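Local coordinates for protein SAM dependent methyltransferase (Agrobacterium tumefaciens, PDB 2IGT) that binds S-adenosylmethionine and probably transfers its methyl group to a substrate that is not known, at residues L47-N52 against R80-A85; E57-G60 against V65-E68; E31-I36 against S282-M287. All coordinates share one frame; numbering follows the deposited sequence. Where two conformers were deposited one is given.

How the interactions relate
Interactions 1 and 2 adjoin. Both reach the five-stranded sheet of the N-terminal part of the chain, and their centres lie about 8 Å apart. Val65 of interaction 2 packs on Trp82 and Ala85 of interaction 1, with Trp82 CE3 to Val65 CG2 at 3.9 Å. Along the chain, interaction 2 is nested inside the loop closed by interaction 1. Interaction 3 stands apart, on the eight-stranded sheet of the methyltransferase core, and closes a loop that contains both others. Its centre is about 34 Å from that of interaction 1 and about 29 Å from that of interaction 2. The Arg66 side chain of interaction 2 lies about 10 Å from a bound S-adenosylmethionine.

Interaction 1: L47-N52 against R80-A85; sequences LIDSGN and RVWQNA
Asp49 and Trp82 carry this contact, a strand carboxylate set against the indole edge of a short helix. Asp49 can be followed outward. Its CB lies 3.8 Å from Trp82 CZ2. CG, anti to the backbone N (chi1 -165°), lies 3.7 Å from Trp82 NE1. OD2 ends the path. It accepts a hydrogen bond from Trp82 NE1 at 2.8 Å, with an N-H...O angle of 151°. The oxygen lies in the indole plane and is met on its anti side. Carboxylate and ring planes stand 68° apart.

Further along the same edge, Trp82 CZ2 comes to 3.7 Å from the backbone N of Ser50. Trp82 CH2 reaches Ser50 CA at 3.9 Å. The Ser50 CB is directed away from the helix, and OG is hydrogen-bonded to Glu307 and Trp73.

The buried carboxylate has several partners. OD2 also accepts from the backbone N of Val77, and OD1 from that of Leu76. These bonds fix the rotation of the group and tie the strand to the chain just before helix 79-83. Leu54, Leu56 and Val65 also pack on the indole. Ile48 and Asp49 together pair with the single residue Leu56, a classic beta bulge on strand 45-51, which is an edge strand of this chain's five-stranded sheet.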
loop_
_atom_site.group_PDB
_atom_site.type_symbol
_atom_site.label_atom_id
_atom_site.label_comp_id
_atom_site.label_asym_id
_atom_site.label_seq_id
_atom_site.Cartn_x
_atom_site.Cartn_y
_atom_site.Cartn_z
ATOM N N LEU A 47 29.917 -16.397 10.647
ATOM C CA LEU A 47 29.050 -17.469 10.188
ATOM C C LEU A 47 29.530 -18.737 10.868
ATOM O O LEU A 47 30.649 -19.188 10.608
ATOM C CB LEU A 47 29.184 -17.598 8.673
ATOM C CG LEU A 47 28.485 -18.796 8.009
ATOM C CD1 LEU A 47 26.975 -18.680 8.205
ATOM C CD2 LEU A 47 28.852 -18.782 6.511
ATOM N N ILE A 48 28.712 -19.267 11.772
ATOM C CA ILE A 48 29.059 -20.468 12.540
ATOM C C ILE A 48 28.953 -21.717 11.691
ATOM O O ILE A 48 29.885 -22.513 11.665
ATOM C CB ILE A 48 28.195 -20.601 13.828
ATOM C CG1 ILE A 48 28.494 -19.413 14.753
ATOM C CG2 ILE A 48 28.527 -21.918 14.594
ATOM C CD1 ILE A 48 27.470 -19.245 15.817
ATOM N N ASP A 49 27.842 -21.856 10.949
ATOM C CA ASP A 49 27.535 -23.093 10.232
ATOM C C ASP A 49 26.422 -22.764 9.250
ATOM O O ASP A 49 25.814 -21.698 9.338
ATOM C CB ASP A 49 27.074 -24.196 11.222
ATOM C CG ASP A 49 27.075 -25.608 10.610
ATOM O OD1 ASP A 49 27.873 -25.910 9.676
ATOM O OD2 ASP A 49 26.285 -26.444 11.115
ATOM N N SER A 50 26.182 -23.664 8.299
ATOM C CA SER A 50 25.158 -23.454 7.276
ATOM C C SER A 50 24.902 -24.819 6.644
ATOM O O SER A 50 25.749 -25.720 6.730
ATOM C CB SER A 50 25.642 -22.459 6.213
ATOM O OG SER A 50 26.779 -22.999 5.537
ATOM N N GLY A 51 23.742 -24.966 6.012
ATOM C CA GLY A 51 23.388 -26.198 5.323
ATOM C C GLY A 51 21.897 -26.405 5.412
ATOM O O GLY A 51 21.207 -25.736 6.199
ATOM N N ASN A 52 21.392 -27.341 4.617
ATOM C CA ASN A 52 19.942 -27.597 4.551
ATOM C C ASN A 52 19.111 -26.334 4.307
ATOM O O ASN A 52 17.977 -26.218 4.779
ATOM C CB ASN A 52 19.491 -28.360 5.813
ATOM C CG ASN A 52 20.173 -29.732 5.931
ATOM O OD1 ASN A 52 20.627 -30.296 4.929
ATOM N ND2 ASN A 52 20.223 -30.276 7.139
ATOM N N ARG A 80 22.337 -29.472 18.678
ATOM C CA ARG A 80 22.242 -28.692 19.916
ATOM C C ARG A 80 22.590 -27.218 19.725
ATOM O O ARG A 80 21.888 -26.346 20.240
ATOM C CB ARG A 80 23.109 -29.286 21.038
ATOM C CG ARG A 80 24.592 -29.420 20.702
ATOM C CD ARG A 80 25.463 -29.371 21.945
ATOM N NE ARG A 80 26.471 -30.416 21.884
ATOM C CZ ARG A 80 27.778 -30.237 21.737
ATOM N NH1 ARG A 80 28.323 -29.029 21.656
ATOM N NH2 ARG A 80 28.546 -31.307 21.690
ATOM N N VAL A 81 23.675 -26.945 18.992
ATOM C CA VAL A 81 24.189 -25.590 18.848
ATOM C C VAL A 81 23.149 -24.759 18.040
ATOM O O VAL A 81 22.857 -23.626 18.402
ATOM C CB VAL A 81 25.602 -25.559 18.174
ATOM C CG1 VAL A 81 26.077 -24.107 17.902
ATOM C CG2 VAL A 81 26.642 -26.352 19.027
ATOM N N TRP A 82 22.604 -25.324 16.970
ATOM C CA TRP A 82 21.540 -24.646 16.198
ATOM C C TRP A 82 20.268 -24.428 17.053
ATOM O O TRP A 82 19.620 -23.370 16.968
ATOM C CB TRP A 82 21.147 -25.467 14.977
ATOM C CG TRP A 82 22.151 -25.495 13.856
ATOM C CD1 TRP A 82 23.340 -26.195 13.806
ATOM C CD2 TRP A 82 22.029 -24.815 12.612
ATOM N NE1 TRP A 82 23.964 -25.969 12.589
ATOM C CE2 TRP A 82 23.179 -25.132 11.839
ATOM C CE3 TRP A 82 21.050 -23.965 12.065
ATOM C CZ2 TRP A 82 23.368 -24.641 10.541
ATOM C CZ3 TRP A 82 21.248 -23.460 10.770
ATOM C CH2 TRP A 82 22.405 -23.795 10.028
ATOM N N GLN A 83 19.940 -25.415 17.880
ATOM C CA GLN A 83 18.732 -25.374 18.714
ATOM C C GLN A 83 18.863 -24.436 19.930
ATOM O O GLN A 83 17.898 -24.219 20.657
ATOM C CB GLN A 83 18.338 -26.802 19.138
ATOM C CG GLN A 83 18.156 -27.760 17.953
ATOM C CD GLN A 83 17.948 -29.228 18.357
ATOM O OE1 GLN A 83 17.239 -29.967 17.671
ATOM N NE2 GLN A 83 18.566 -29.650 19.461
ATOM N N ASN A 84 20.058 -23.893 20.140
ATOM C CA ASN A 84 20.327 -22.886 21.167
ATOM C C ASN A 84 20.285 -21.440 20.623
ATOM O O ASN A 84 20.687 -20.500 21.306
ATOM C CB ASN A 84 21.703 -23.180 21.810
ATOM C CG ASN A 84 21.951 -22.406 23.129
ATOM O OD1 ASN A 84 21.102 -22.374 24.022
ATOM N ND2 ASN A 84 23.119 -21.772 23.233
ATOM N N ALA A 85 19.802 -21.264 19.396
ATOM C CA ALA A 85 19.699 -19.920 18.779
ATOM C C ALA A 85 18.799 -18.977 19.593
ATOM O O ALA A 85 17.797 -19.415 20.168
ATOM C CB ALA A 85 19.155 -20.050 17.373
#

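Interaction 2: E57-G60 against V65-E68; sequences EQYG and VRPE. With FMT (formic acid), chain I.
Glu57 and Arg66 form a side-on salt bridge between neighbouring strands. Arg66 NE gives a hydrogen bond to Glu57 OE1 at 2.8 Å, nearly straight at 160°. Arg66 NH2 gives a second to Glu57 OE2 at 3.0 Å. Each oxygen uses its syn lone pair, and both lie close to the guanidinium plane. The two flat groups are nearly coplanar, 13° apart. A weak third bond runs from NH2 to OE1. The bend of the arginine chain at chi3 (-70°) turns its NE and NH2 edge to the carboxylate.

The two strands, 54-59 and 62-67, form an antiparallel beta hairpin in the five-stranded sheet. Glu57, Tyr59 and Arg66 all direct their CB atoms toward the partner strand. The hairpin thus brings an acid, a phenol and a base together in a largely buried cluster.

A hydrogen bond outside the salt bridge holds the phenol. Tyr59 OH donates to Glu57 OE2 at 2.9 Å, from above the carboxylate plane. OE2 therefore accepts from two donors in different directions, which should hold the carboxylate in place. Tyr59 OH is also 3.2 Å from Arg66 NH2, but the angle is too poor for a bond. Ring and guanidinium planes are almost perpendicular.

Water and a bound formic acid extend the network. One water donates to Tyr59 OH and accepts from Arg66 NH2 at 2.8 Å. It also donates to O2 of the formic acid, most likely a component of the crystallisation solution. Arg66 NH1 bonds the same O2 at 3.2 Å and also donates to the carbonyl of Arg129. Tyr163 and the backbone N atoms of Val131 and Gly132 also bind the formic acid.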
loop_
_atom_site.group_PDB
_atom_site.type_symbol
_atom_site.label_atom_id
_atom_site.label_comp_id
_atom_site.label_asym_id
_atom_site.label_seq_id
_atom_site.Cartn_x
_atom_site.Cartn_y
_atom_site.Cartn_z
ATOM N N GLU A 57 24.327 -17.835 12.442
ATOM C CA GLU A 57 25.261 -16.699 12.487
ATOM C C GLU A 57 25.320 -16.136 13.896
ATOM O O GLU A 57 24.334 -16.212 14.623
ATOM C CB GLU A 57 24.805 -15.577 11.549
ATOM C CG GLU A 57 24.694 -15.972 10.092
ATOM C CD GLU A 57 23.818 -15.021 9.338
ATOM O OE1 GLU A 57 22.567 -15.102 9.481
ATOM O OE2 GLU A 57 24.384 -14.183 8.622
ATOM N N GLN A 58 26.467 -15.572 14.281
ATOM C CA GLN A 58 26.560 -14.827 15.538
ATOM C C GLN A 58 26.654 -13.336 15.199
ATOM O O GLN A 58 27.506 -12.951 14.411
ATOM C CB GLN A 58 27.791 -15.291 16.348
ATOM C CG GLN A 58 27.869 -14.799 17.811
ATOM C CD GLN A 58 26.899 -15.525 18.750
ATOM O OE1 GLN A 58 26.483 -16.663 18.494
ATOM N NE2 GLN A 58 26.536 -14.862 19.850
ATOM N N TYR A 59 25.723 -12.533 15.725
ATOM C CA TYR A 59 25.739 -11.069 15.620
ATOM C C TYR A 59 25.824 -10.542 17.044
ATOM O O TYR A 59 24.808 -10.510 17.750
ATOM C CB TYR A 59 24.464 -10.533 14.949
ATOM C CG TYR A 59 24.433 -10.779 13.455
ATOM C CD1 TYR A 59 25.011 -9.858 12.582
ATOM C CD2 TYR A 59 23.864 -11.943 12.922
ATOM C CE1 TYR A 59 25.009 -10.068 11.199
ATOM C CE2 TYR A 59 23.864 -12.171 11.529
ATOM C CZ TYR A 59 24.444 -11.224 10.688
ATOM O OH TYR A 59 24.503 -11.421 9.341
ATOM N N GLY A 60 27.025 -10.156 17.477
ATOM C CA GLY A 60 27.220 -9.730 18.867
ATOM C C GLY A 60 26.794 -10.801 19.856
ATOM O O GLY A 60 27.258 -11.943 19.788
ATOM N N VAL A 65 19.366 -17.816 13.387
ATOM C CA VAL A 65 19.160 -18.715 12.246
ATOM C C VAL A 65 18.323 -18.006 11.179
ATOM O O VAL A 65 17.255 -17.421 11.472
ATOM C CB VAL A 65 18.460 -20.034 12.679
ATOM C CG1 VAL A 65 18.112 -20.923 11.450
ATOM C CG2 VAL A 65 19.338 -20.796 13.676
ATOM N N ARG A 66 18.806 -18.048 9.943
ATOM C CA ARG A 66 18.074 -17.472 8.829
ATOM C C ARG A 66 18.105 -18.414 7.644
ATOM O O ARG A 66 19.055 -19.208 7.497
ATOM C CB ARG A 66 18.676 -16.108 8.426
ATOM C CG ARG A 66 18.672 -15.090 9.568
ATOM C CD ARG A 66 19.001 -13.686 9.044
ATOM N NE ARG A 66 20.392 -13.576 8.619
ATOM C CZ ARG A 66 20.856 -12.567 7.889
ATOM N NH1 ARG A 66 20.032 -11.594 7.488
ATOM N NH2 ARG A 66 22.131 -12.550 7.519
ATOM N N PRO A 67 17.084 -18.314 6.779
ATOM C CA PRO A 67 17.108 -19.069 5.524
ATOM C C PRO A 67 18.259 -18.606 4.614
ATOM O O PRO A 67 18.643 -17.427 4.613
ATOM C CB PRO A 67 15.733 -18.785 4.905
ATOM C CG PRO A 67 15.249 -17.560 5.555
ATOM C CD PRO A 67 15.884 -17.463 6.898
ATOM N N GLU A 68 18.837 -19.556 3.888
ATOM C CA GLU A 68 19.888 -19.272 2.913
ATOM C C GLU A 68 19.756 -20.370 1.870
ATOM O O GLU A 68 20.336 -21.438 2.013
ATOM C CB GLU A 68 21.276 -19.301 3.562
ATOM C CG GLU A 68 22.432 -18.994 2.584
ATOM C CD GLU A 68 22.264 -17.654 1.887
ATOM O OE1 GLU A 68 22.213 -16.617 2.587
ATOM O OE2 GLU A 68 22.161 -17.641 0.641
HETATM C C FMT I . 21.016 -7.497 6.266
HETATM O O1 FMT I . 20.529 -6.507 6.817
HETATM O O2 FMT I . 20.914 -8.658 6.665
HETATM O O HOH W 1 23.434 -10.139 6.984
#

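Interaction 3: E31-I36 against S282-M287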
loop_
_atom_site.group_PDB
_atom_site.type_symbol
_atom_site.label_atom_id
_atom_site.label_comp_id
_atom_site.label_asym_id
_atom_site.label_seq_id
_atom_site.Cartn_x
_atom_site.Cartn_y
_atom_site.Cartn_z
ATOM N N GLU A 31 42.074 -4.954 -16.371
ATOM C CA GLU A 31 41.094 -5.715 -15.612
ATOM C C GLU A 31 41.797 -6.750 -14.753
ATOM O O GLU A 31 42.862 -7.277 -15.143
ATOM C CB GLU A 31 40.090 -6.363 -16.568
ATOM C CG GLU A 31 40.752 -7.137 -17.705
ATOM C CD GLU A 31 39.749 -7.894 -18.565
ATOM O OE1 GLU A 31 38.533 -7.763 -18.332
ATOM O OE2 GLU A 31 40.188 -8.627 -19.480
ATOM N N HIS A 32 41.245 -6.980 -13.564
ATOM C CA HIS A 32 41.591 -8.138 -12.735
ATOM C C HIS A 32 40.272 -8.861 -12.484
ATOM O O HIS A 32 39.372 -8.319 -11.847
ATOM C CB HIS A 32 42.202 -7.716 -11.397
ATOM C CG HIS A 32 43.508 -6.983 -11.516
ATOM N ND1 HIS A 32 43.915 -6.038 -10.596
ATOM C CD2 HIS A 32 44.499 -7.055 -12.440
ATOM C CE1 HIS A 32 45.102 -5.566 -10.942
ATOM N NE2 HIS A 32 45.478 -6.163 -12.060
ATOM N N VAL A 33 40.145 -10.078 -12.996
ATOM C CA VAL A 33 38.854 -10.781 -12.956
ATOM C C VAL A 33 39.135 -12.267 -13.227
ATOM O O VAL A 33 39.967 -12.574 -14.063
ATOM C CB VAL A 33 37.851 -10.156 -14.022
ATOM C CG1 VAL A 33 38.340 -10.380 -15.485
ATOM C CG2 VAL A 33 36.418 -10.661 -13.817
ATOM N N PRO A 34 38.507 -13.192 -12.475
ATOM C CA PRO A 34 37.673 -13.000 -11.279
ATOM C C PRO A 34 38.556 -12.651 -10.100
ATOM O O PRO A 34 39.692 -13.137 -10.012
ATOM C CB PRO A 34 37.045 -14.382 -11.044
ATOM C CG PRO A 34 37.396 -15.217 -12.299
ATOM C CD PRO A 34 38.652 -14.614 -12.831
ATOM N N VAL A 35 38.076 -11.765 -9.239
ATOM C CA VAL A 35 38.714 -11.549 -7.939
ATOM C C VAL A 35 37.691 -11.988 -6.868
ATOM O O VAL A 35 36.539 -11.513 -6.834
ATOM C CB VAL A 35 39.182 -10.067 -7.740
ATOM C CG1 VAL A 35 39.706 -9.850 -6.320
ATOM C CG2 VAL A 35 40.311 -9.691 -8.743
ATOM N N ILE A 36 38.081 -12.928 -6.017
ATOM C CA ILE A 36 37.146 -13.409 -5.019
ATOM C C ILE A 36 37.554 -12.739 -3.703
ATOM O O ILE A 36 38.665 -12.957 -3.206
ATOM C CB ILE A 36 37.134 -14.960 -4.871
ATOM C CG1 ILE A 36 36.846 -15.673 -6.219
ATOM C CG2 ILE A 36 36.119 -15.389 -3.743
ATOM C CD1 ILE A 36 35.490 -15.270 -6.889
ATOM N N SER A 282 29.181 -9.751 -15.975
ATOM C CA SER A 282 28.270 -8.752 -16.536
ATOM C C SER A 282 28.380 -7.375 -15.858
ATOM O O SER A 282 28.309 -6.356 -16.531
ATOM C CB SER A 282 26.851 -9.283 -16.497
ATOM O OG SER A 282 26.803 -10.445 -17.295
HETATM N N MSE A 283 28.580 -7.368 -14.543
HETATM C CA MSE A 283 28.930 -6.144 -13.810
HETATM C C MSE A 283 30.312 -5.660 -14.254
HETATM O O MSE A 283 30.503 -4.472 -14.469
HETATM C CB MSE A 283 28.941 -6.382 -12.304
HETATM C CG MSE A 283 27.625 -6.996 -11.741
HETATM SE SE MSE A 283 26.070 -5.835 -12.092
HETATM C CE MSE A 283 25.161 -7.025 -13.364
ATOM N N HIS A 284 31.270 -6.583 -14.352
ATOM C CA HIS A 284 32.637 -6.269 -14.822
ATOM C C HIS A 284 32.650 -5.560 -16.202
ATOM O O HIS A 284 33.232 -4.469 -16.358
ATOM C CB HIS A 284 33.459 -7.560 -14.901
ATOM C CG HIS A 284 34.869 -7.334 -15.332
ATOM N ND1 HIS A 284 35.783 -6.692 -14.530
ATOM C CD2 HIS A 284 35.514 -7.634 -16.484
ATOM C CE1 HIS A 284 36.939 -6.600 -15.170
ATOM N NE2 HIS A 284 36.803 -7.171 -16.356
ATOM N N GLU A 285 32.033 -6.185 -17.216
ATOM C CA GLU A 285 32.123 -5.627 -18.582
ATOM C C GLU A 285 31.361 -4.312 -18.671
ATOM O O GLU A 285 31.786 -3.398 -19.363
ATOM C CB GLU A 285 31.635 -6.601 -19.651
ATOM C CG GLU A 285 32.411 -7.935 -19.704
ATOM C CD GLU A 285 33.836 -7.801 -20.257
ATOM O OE1 GLU A 285 34.383 -6.659 -20.284
ATOM O OE2 GLU A 285 34.410 -8.844 -20.665
ATOM N N LEU A 286 30.260 -4.200 -17.919
ATOM C CA LEU A 286 29.528 -2.928 -17.849
ATOM C C LEU A 286 30.417 -1.828 -17.273
ATOM O O LEU A 286 30.451 -0.699 -17.830
ATOM C CB LEU A 286 28.251 -3.058 -17.003
ATOM C CG LEU A 286 27.453 -1.738 -16.795
ATOM C CD1 LEU A 286 26.990 -1.173 -18.153
ATOM C CD2 LEU A 286 26.233 -1.986 -15.850
HETATM N N MSE A 287 31.099 -2.134 -16.156
HETATM C CA MSE A 287 31.944 -1.137 -15.484
HETATM C C MSE A 287 33.127 -0.768 -16.398
HETATM O O MSE A 287 33.501 0.413 -16.527
HETATM C CB MSE A 287 32.470 -1.691 -14.144
HETATM C CG MSE A 287 33.449 -0.727 -13.426
HETATM SE SE MSE A 287 32.479 0.865 -12.788
HETATM C CE MSE A 287 31.499 0.014 -11.319
HETATM O O HOH W 2 36.392 -9.796 -19.104
#
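His284 CG is anti to the backbone N (chi1 -178°), which carries the imidazole out from the helix to strand 31-33. Glu31 CG sits between its own backbone N and carbonyl carbon (chi1 51°), and the extended chain beyond it brings OE1 to the ring. There His284 NE2 donates to Glu31 OE1 at 2.7 Å, a His-carboxylate hydrogen bond. The bond is nearly straight, with an N-H...O angle of 165°. The oxygen lies close to the ring plane and is met on its anti side. Carboxylate and imidazole are nearly coplanar.

Glu31 also touches the ring with carbon. Its CB lies at the imidazole edge, in plane, 3.5 Å from His284 CE1. Val33 covers one face. Its CB stands 3.9 Å from the centroid of the His284 ring, close to the normal, in a CH-pi contact. Val33 CG1 is 3.7 Å from His284 NE2, and Val33 CG2 is 4.0 Å from His284 CG, both over the same face.

The helix segment runs almost exactly antiparallel to strand 31-33, with their axes 10.5 Å apart. The contact joins helix 280-290, which flanks the eight-stranded sheet of the methyltransferase domain, to strand 30-39, an edge strand of that sheet within this chain. His284 also packs on Val298 of the adjacent strand.

A water joins the acids. It donates to Glu31 OE1 and to Glu285 OE2, the latter at 2.7 Å. Glu31 OE1 and Glu285 OE1 lie 4.7 Å apart, and Arg288 makes long, weak ion pairs with both. The second ring nitrogen, ND1, is hydrogen-bonded to Ser300 OG. With both ring nitrogens engaged and Val33 over a face, the imidazole is held against rotation, and the nearby carboxylates could raise its proton affinity.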